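Local coordinates for EIAV protease (PDB 1FMB), which is a homodimeric retroviral aspartyl protease that probably cleaves the viral polyproteins, here bound to the inhibitor HBY-793, at residues V13-N16 with N21-L24; A28-L33 with T51-V56; T78-L81 with V87-L90. The protein carries 1 engineered substitution. All coordinates share one frame; numbering follows the deposited sequence. Where two conformers were deposited one is given.

Contact 1 of 3, residues V13-N16 with N21-L24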
loop_
_atom_site.group_PDB
_atom_site.type_symbol
_atom_site.label_atom_id
_atom_site.label_comp_id
_atom_site.label_asym_id
_atom_site.label_seq_id
_atom_site.Cartn_x
_atom_site.Cartn_y
_atom_site.Cartn_z
ATOM N N VAL A 13 -7.655 11.162 11.335
ATOM C CA VAL A 13 -7.057 10.784 12.624
ATOM C C VAL A 13 -6.508 12.059 13.280
ATOM O O VAL A 13 -6.173 13.063 12.612
ATOM C CB VAL A 13 -5.901 9.767 12.668
ATOM C CG1 VAL A 13 -6.335 8.387 12.156
ATOM C CG2 VAL A 13 -4.655 10.171 11.898
ATOM N N LEU A 14 -6.348 12.088 14.610
ATOM C CA LEU A 14 -5.713 13.302 15.170
ATOM C C LEU A 14 -4.240 12.935 15.395
ATOM O O LEU A 14 -3.997 11.942 16.031
ATOM C CB LEU A 14 -6.274 13.745 16.558
ATOM C CG LEU A 14 -7.720 14.305 16.420
ATOM C CD1 LEU A 14 -8.435 14.399 17.761
ATOM C CD2 LEU A 14 -7.702 15.682 15.781
ATOM N N ILE A 15 -3.274 13.683 14.809
ATOM C CA ILE A 15 -1.887 13.402 15.099
ATOM C C ILE A 15 -1.416 14.648 15.852
ATOM O O ILE A 15 -1.555 15.776 15.309
ATOM C CB ILE A 15 -1.105 13.201 13.785
ATOM C CG1 ILE A 15 -1.756 11.988 13.124
ATOM C CG2 ILE A 15 0.382 13.035 14.160
ATOM C CD1 ILE A 15 -1.335 11.514 11.736
ATOM N N ASN A 16 -0.892 14.541 17.033
ATOM C CA ASN A 16 -0.436 15.695 17.833
ATOM C C ASN A 16 -1.518 16.783 17.774
ATOM O O ASN A 16 -1.318 17.947 17.425
ATOM C CB ASN A 16 0.890 16.299 17.352
ATOM C CG ASN A 16 2.063 15.364 17.624
ATOM O OD1 ASN A 16 1.826 14.261 18.145
ATOM N ND2 ASN A 16 3.304 15.765 17.340
ATOM N N ASN A 21 -6.183 13.796 7.146
ATOM C CA ASN A 21 -6.779 12.724 6.339
ATOM C C ASN A 21 -5.570 11.834 5.969
ATOM O O ASN A 21 -4.568 12.408 5.531
ATOM C CB ASN A 21 -7.380 13.153 5.011
ATOM C CG ASN A 21 -8.469 12.214 4.489
ATOM O OD1 ASN A 21 -9.570 11.992 5.039
ATOM N ND2 ASN A 21 -8.143 11.641 3.323
ATOM N N VAL A 22 -5.695 10.561 6.279
ATOM C CA VAL A 22 -4.584 9.621 6.072
ATOM C C VAL A 22 -4.973 8.407 5.247
ATOM O O VAL A 22 -6.151 8.083 5.307
ATOM C CB VAL A 22 -4.025 9.099 7.409
ATOM C CG1 VAL A 22 -3.613 10.298 8.274
ATOM C CG2 VAL A 22 -4.917 8.281 8.285
ATOM N N LEU A 23 -4.055 7.764 4.541
ATOM C CA LEU A 23 -4.372 6.615 3.713
ATOM C C LEU A 23 -4.112 5.399 4.586
ATOM O O LEU A 23 -3.029 5.368 5.221
ATOM C CB LEU A 23 -3.441 6.627 2.496
ATOM C CG LEU A 23 -3.496 5.358 1.628
ATOM C CD1 LEU A 23 -4.856 5.203 0.978
ATOM C CD2 LEU A 23 -2.447 5.409 0.518
ATOM N N LEU A 24 -4.973 4.397 4.660
ATOM C CA LEU A 24 -4.779 3.164 5.440
ATOM C C LEU A 24 -4.158 2.163 4.434
ATOM O O LEU A 24 -4.793 1.724 3.459
ATOM C CB LEU A 24 -6.136 2.616 5.888
ATOM C CG LEU A 24 -6.900 3.743 6.656
ATOM C CD1 LEU A 24 -8.278 3.234 7.071
ATOM C CD2 LEU A 24 -6.057 4.118 7.828
#

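Contact 2 of 3, residues A28-L33 with T51-V56. Engineered in segment 51-56: G54 (natural residue Ile). With HYB ([2-(2-methyl-propane-2-sulfonylmethyl)-3-naphthalen-1-yl-propionyl-valinyl]-phenylalaninol), chain B.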
loop_
_atom_site.group_PDB
_atom_site.type_symbol
_atom_site.label_atom_id
_atom_site.label_comp_id
_atom_site.label_asym_id
_atom_site.label_seq_id
_atom_site.Cartn_x
_atom_site.Cartn_y
_atom_site.Cartn_z
ATOM N N ALA A 28 2.396 -0.806 3.283
ATOM C CA ALA A 28 3.430 0.037 3.861
ATOM C C ALA A 28 3.847 -0.619 5.166
ATOM O O ALA A 28 2.973 -0.941 6.002
ATOM C CB ALA A 28 2.908 1.475 4.077
ATOM N N ASP A 29 5.152 -0.955 5.280
ATOM C CA ASP A 29 5.589 -1.580 6.535
ATOM C C ASP A 29 5.547 -0.654 7.738
ATOM O O ASP A 29 5.362 -1.116 8.862
ATOM C CB ASP A 29 7.041 -2.044 6.488
ATOM C CG ASP A 29 7.289 -3.169 5.501
ATOM O OD1 ASP A 29 6.365 -3.862 5.014
ATOM O OD2 ASP A 29 8.512 -3.418 5.292
ATOM N N THR A 30 5.642 0.628 7.393
ATOM C CA THR A 30 5.707 1.618 8.446
ATOM C C THR A 30 4.962 2.851 7.997
ATOM O O THR A 30 4.525 3.033 6.859
ATOM C CB THR A 30 7.238 1.850 8.679
ATOM O OG1 THR A 30 7.336 2.655 9.860
ATOM C CG2 THR A 30 7.856 2.579 7.502
ATOM N N SER A 31 4.648 3.687 8.957
ATOM C CA SER A 31 3.809 4.896 8.705
ATOM C C SER A 31 4.679 6.126 8.398
ATOM O O SER A 31 5.715 6.300 9.033
ATOM C CB SER A 31 3.056 5.082 9.981
ATOM O OG SER A 31 2.107 4.040 10.208
ATOM N N VAL A 32 4.204 6.985 7.513
ATOM C CA VAL A 32 4.961 8.156 7.093
ATOM C C VAL A 32 4.082 9.395 6.992
ATOM O O VAL A 32 3.020 9.445 6.395
ATOM C CB VAL A 32 5.484 7.872 5.654
ATOM C CG1 VAL A 32 6.477 8.990 5.238
ATOM C CG2 VAL A 32 6.277 6.555 5.662
ATOM N N LEU A 33 4.559 10.442 7.622
ATOM C CA LEU A 33 3.854 11.748 7.555
ATOM C C LEU A 33 4.579 12.511 6.432
ATOM O O LEU A 33 5.834 12.533 6.329
ATOM C CB LEU A 33 4.227 12.271 8.923
ATOM C CG LEU A 33 3.651 13.487 9.597
ATOM C CD1 LEU A 33 2.122 13.334 9.628
ATOM C CD2 LEU A 33 4.288 13.576 10.980
ATOM N N THR A 51 17.044 6.482 8.029
ATOM C CA THR A 51 17.765 5.881 6.893
ATOM C C THR A 51 16.888 5.444 5.706
ATOM O O THR A 51 17.155 4.449 5.026
ATOM C CB THR A 51 18.350 4.507 7.251
ATOM O OG1 THR A 51 17.274 3.692 7.780
ATOM C CG2 THR A 51 19.486 4.709 8.258
ATOM N N GLY A 52 15.872 6.169 5.393
ATOM C CA GLY A 52 14.932 6.186 4.341
ATOM C C GLY A 52 13.916 5.105 4.143
ATOM O O GLY A 52 13.859 4.173 4.939
ATOM N N ILE A 53 13.095 5.348 3.124
ATOM C CA ILE A 53 12.108 4.313 2.790
ATOM C C ILE A 53 12.295 4.036 1.285
ATOM O O ILE A 53 12.771 4.880 0.505
ATOM C CB ILE A 53 10.668 4.826 3.068
ATOM C CG1 ILE A 53 10.539 6.140 2.350
ATOM C CG2 ILE A 53 10.493 4.741 4.579
ATOM C CD1 ILE A 53 9.177 6.764 2.602
ATOM N N GLY A 54 11.858 2.843 0.847
ATOM C CA GLY A 54 11.964 2.456 -0.562
ATOM C C GLY A 54 10.549 2.219 -1.043
ATOM O O GLY A 54 9.722 1.696 -0.296
ATOM N N GLY A 55 10.314 2.599 -2.300
ATOM C CA GLY A 55 9.020 2.393 -2.909
ATOM C C GLY A 55 9.281 2.284 -4.412
ATOM O O GLY A 55 10.389 2.022 -4.930
ATOM N N VAL A 56 8.156 2.433 -5.098
ATOM C CA VAL A 56 8.160 2.319 -6.544
ATOM C C VAL A 56 9.341 2.912 -7.292
ATOM O O VAL A 56 10.026 2.152 -7.994
ATOM C CB VAL A 56 6.810 2.952 -6.986
ATOM C CG1 VAL A 56 6.867 3.691 -8.309
ATOM C CG2 VAL A 56 5.837 1.784 -7.025
HETATM S S1 HYB B . 10.679 0.285 3.606
HETATM O O2 HYB B . 11.747 0.279 2.645
HETATM O O3 HYB B . 9.908 1.475 3.760
HETATM C C4 HYB B . 11.605 -3.960 -1.238
HETATM C C5 HYB B . 11.707 -2.649 -0.883
HETATM C C6 HYB B . 10.679 -2.034 -0.063
HETATM C C7 HYB B . 9.620 -2.759 0.355
HETATM C C8 HYB B . 9.470 -4.201 -0.028
HETATM C C9 HYB B . 10.488 -4.757 -0.813
HETATM C C10 HYB B . 10.418 -6.140 -1.197
HETATM C C11 HYB B . 9.346 -6.898 -0.804
HETATM C C12 HYB B . 8.308 -6.330 -0.015
HETATM C C13 HYB B . 8.383 -4.988 0.368
HETATM O O14 HYB B . 2.651 -0.973 -1.011
HETATM C C15 HYB B . 2.831 0.198 -1.889
HETATM N N16 HYB B . 4.888 0.599 -0.659
HETATM C C17 HYB B . 4.371 0.366 -2.018
HETATM C C18 HYB B . 5.044 -0.915 -2.568
HETATM C C19 HYB B . 6.484 -0.870 -3.038
HETATM C C20 HYB B . 7.568 -1.243 -2.235
HETATM C C21 HYB B . 8.889 -1.254 -2.699
HETATM C C22 HYB B . 9.141 -0.867 -4.020
HETATM C C23 HYB B . 8.078 -0.515 -4.848
HETATM C C24 HYB B . 6.765 -0.512 -4.367
HETATM N N25 HYB B . 7.296 0.874 1.195
HETATM C C26 HYB B . 6.063 1.703 1.202
HETATM C C27 HYB B . 5.629 1.715 -0.314
HETATM O O28 HYB B . 5.846 2.620 -1.104
HETATM C C29 HYB B . 6.257 3.124 1.787
HETATM C C30 HYB B . 5.067 4.036 1.449
HETATM C C31 HYB B . 6.466 2.951 3.310
HETATM C C32 HYB B . 7.563 -0.106 2.102
HETATM O O33 HYB B . 6.781 -0.420 3.008
HETATM C C34 HYB B . 8.880 -0.877 1.873
HETATM C C35 HYB B . 8.458 -2.209 1.201
HETATM C C36 HYB B . 9.669 -1.130 3.198
HETATM C C37 HYB B . 10.307 -0.014 6.369
HETATM C C38 HYB B . 11.393 -0.078 5.265
HETATM C C39 HYB B . 12.386 1.077 5.542
HETATM C C40 HYB B . 12.126 -1.441 5.242
#

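Contact 3 of 3, residues T78-L81 with V87-L90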
loop_
_atom_site.group_PDB
_atom_site.type_symbol
_atom_site.label_atom_id
_atom_site.label_comp_id
_atom_site.label_asym_id
_atom_site.label_seq_id
_atom_site.Cartn_x
_atom_site.Cartn_y
_atom_site.Cartn_z
ATOM N N THR A 78 3.888 6.963 19.505
ATOM C CA THR A 78 4.902 6.224 18.765
ATOM C C THR A 78 5.753 7.180 17.946
ATOM O O THR A 78 5.711 8.383 18.218
ATOM C CB THR A 78 4.148 5.208 17.883
ATOM O OG1 THR A 78 5.134 4.366 17.274
ATOM C CG2 THR A 78 3.260 5.902 16.867
ATOM N N ARG A 79 6.595 6.682 17.048
ATOM C CA ARG A 79 7.395 7.513 16.202
ATOM C C ARG A 79 6.863 7.317 14.776
ATOM O O ARG A 79 6.406 6.207 14.444
ATOM C CB ARG A 79 8.877 7.200 16.185
ATOM C CG ARG A 79 9.537 7.909 17.366
ATOM C CD ARG A 79 10.808 8.572 16.881
ATOM N NE ARG A 79 11.853 8.495 17.891
ATOM C CZ ARG A 79 13.088 8.100 17.559
ATOM N NH1 ARG A 79 13.441 7.736 16.330
ATOM N NH2 ARG A 79 14.000 8.051 18.527
ATOM N N MET A 80 6.869 8.351 13.947
ATOM C CA MET A 80 6.422 8.238 12.583
ATOM C C MET A 80 7.573 8.795 11.726
ATOM O O MET A 80 8.252 9.712 12.194
ATOM C CB MET A 80 5.249 9.168 12.263
ATOM C CG MET A 80 3.928 8.442 12.440
ATOM S SD MET A 80 2.514 9.466 12.022
ATOM C CE MET A 80 2.100 9.150 10.296
ATOM N N LEU A 81 7.764 8.237 10.543
ATOM C CA LEU A 81 8.795 8.821 9.680
ATOM C C LEU A 81 8.214 10.050 8.999
ATOM O O LEU A 81 6.963 10.240 8.928
ATOM C CB LEU A 81 9.166 7.825 8.564
ATOM C CG LEU A 81 9.662 6.474 9.109
ATOM C CD1 LEU A 81 10.045 5.553 7.962
ATOM C CD2 LEU A 81 10.849 6.713 10.033
ATOM N N VAL A 87 1.297 11.744 0.229
ATOM C CA VAL A 87 0.133 11.619 1.151
ATOM C C VAL A 87 0.589 11.046 2.479
ATOM O O VAL A 87 1.672 10.437 2.476
ATOM C CB VAL A 87 -0.854 10.659 0.440
ATOM C CG1 VAL A 87 -0.222 9.293 0.172
ATOM C CG2 VAL A 87 -2.156 10.427 1.181
ATOM N N THR A 88 -0.141 11.237 3.568
ATOM C CA THR A 88 0.344 10.674 4.843
ATOM C C THR A 88 -0.314 9.285 4.914
ATOM O O THR A 88 -1.474 9.115 4.549
ATOM C CB THR A 88 -0.212 11.528 5.989
ATOM O OG1 THR A 88 0.641 12.689 6.040
ATOM C CG2 THR A 88 -0.125 10.758 7.310
ATOM N N ILE A 89 0.567 8.369 5.286
ATOM C CA ILE A 89 0.232 6.933 5.340
ATOM C C ILE A 89 0.363 6.297 6.692
ATOM O O ILE A 89 1.341 6.410 7.430
ATOM C CB ILE A 89 1.284 6.274 4.376
ATOM C CG1 ILE A 89 1.104 6.793 2.949
ATOM C CG2 ILE A 89 1.309 4.735 4.440
ATOM C CD1 ILE A 89 2.087 6.232 1.965
ATOM N N LEU A 90 -0.702 5.595 7.077
ATOM C CA LEU A 90 -0.702 4.781 8.264
ATOM C C LEU A 90 -0.428 3.356 7.679
ATOM O O LEU A 90 -1.237 2.772 6.929
ATOM C CB LEU A 90 -2.091 4.793 8.926
ATOM C CG LEU A 90 -2.158 5.617 10.204
ATOM C CD1 LEU A 90 -1.320 6.870 10.192
ATOM C CD2 LEU A 90 -3.603 5.854 10.620
#

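Contact 1 of 3, residues V13-N16 with N21-L24
V13 and V22 meet on two strands that run antiparallel as the arms of a beta hairpin, with V13 CA 6.6 Å from N21 CA and no hydrogen bond directly between 13-16 and 21-24. The backbone partners lie just outside these segments: V13 pairs with L20, and V22 with T11. The direct contact between 13-16 and 21-24 is apolar side-chain packing, which buries about 120 Å² in all.

V22 is the hub. Its CB points toward the opposing segment, and its two methyls divide the work. V22 CG1 stands 3.8 Å from V13 CG2. V22 CG2 lies alongside both branches of V13, 4.1 Å from V13 CG1 and the same distance from V13 CG2. The two valines cross at about a right angle, so the branched end of one is laid across the other. In both, chi1 near -60° puts CG2 between the backbone N and the carbonyl carbon, and this is the V13 methyl that comes closest to V22. I15 adds a lighter touch two residues further on: its extended chain (chi2 175°) carries CD1 to 4.3 Å from V22 CG1. All three side chains are buried.

Strand 58-71 runs along strand 10-15, its K71 meeting V13 and its V67 and I69 meeting I15. Beyond V22 lie T88 and L90, the latter on strand 89-90, which pairs in parallel with strand 18-24. At the end of strand 18-24, L24 O accepts a hydrogen bond from T26 OG1 of the second subunit, and L24 packs on L102 of the same neighbour.

Contact 2 of 3, residues A28-L33 with T51-V56
Just ahead of I53, whose methyls reach T30 and V32, G52 turns the chain with a positive phi and brings its O to 3.5 Å from C39 in the tert-butyl group of the inhibitor. I53 then makes the whole direct contact between 28-33 and 51-56. With chi1 at 52°, CG1 sits between the backbone N and the carbonyl carbon, and the extended chain beyond it carries CD1 to 4.2 Å from V32 CG2. Its other branch, CG2, stands a looser 4.5 Å from T30 CG2 and also approaches the sulfonyl oxygen O3. L81 packs on the same isoleucine, as does V56 of the second subunit.

Strand 53-55 belongs to the flap, the hairpin arm that in retroviral aspartyl proteases closes over the substrate cleft, while A28, D29 and T30 directly follow the Asp-Thr-Gly signature on the cleft floor. The inhibitor spans the gap between them. From the floor, D29 N donates an almost straight bond to O33 (2.8 Å, 172°), and the D29 carboxylate is held by salt bridges to R92 and to R8 of the second subunit.

G54, an engineered residue (isoleucine in nature), grips the inhibitor through its backbone at two points: its O accepts from N25 at 3.0 Å (156°), and its N gives a more bent bond to sulfonyl O2, 3.1 Å away. G55 passes beside the inhibitor's phenyl ring. V56 CG2 lies beside the same ring, 3.6 Å from C24, although V56 was modelled in two conformers, so the detail of this last touch is doubtful.

Contact 3 of 3, residues T78-L81 with V87-L90
Chi1 of -94° and an extended chi2 send the M80 chain toward T88, I89 and L90, and a bend at chi3 (94°) turns its terminal CE into their midst. That one methyl makes the contact. M80 CE lies 4.1 Å from T88 CG2 and equally far from L90 CD1. The carbonyl oxygen I89 O is 4.0 Å from M80 CE. M80 and T88 cross at about a right angle, with the threonine methyl meeting the end of the thioether. T88 is split by its torsion: CG2, anti to the backbone N, serves the apolar side, whereas OG1 is hydrogen-bonded to H37 ND1 and T34 N. The CB of L90 points away from strand 74-83, yet the side chain curls back far enough for CD1 to reach the methionine.

The backbone bonds of V32 with I89 and L33 with L81 bring strands 32-34, 74-83 and 89-90 together, consistent with the psi-shaped motif of aspartic proteases; strand 18-24 is the parallel neighbour of 89-90. M80 packs in the buried core between strands 74-83 and 89-90, against L33 and V67 as well. I89 takes little part through its side chain, which instead adjoins D25 and A28 and touches the bound inhibitor.

How the contacts relate
From the N terminus, contact 1 comes first and closes the tight hairpin of strands 10-15 and 18-24. The chain then runs past the cleft floor into contact 2, which closes the longer loop holding helix 35-40 and brings the flap strand 53-55 back over 28-33. Contact 3 shuts a short loop between strand 74-83 and strand 89-90. The three follow in series, without nesting or crossing. In space, contact 3 joins the others: L23 is bonded through its backbone to T88 and L90 of 87-90, while V32 pairs with I89 and L33 with L81. The hairpin, strand 32-34 and strand 74-83 thus belong to one sheet, with 89-90 beside strand 18-24, and contacts 1 and 2 also touch the second subunit.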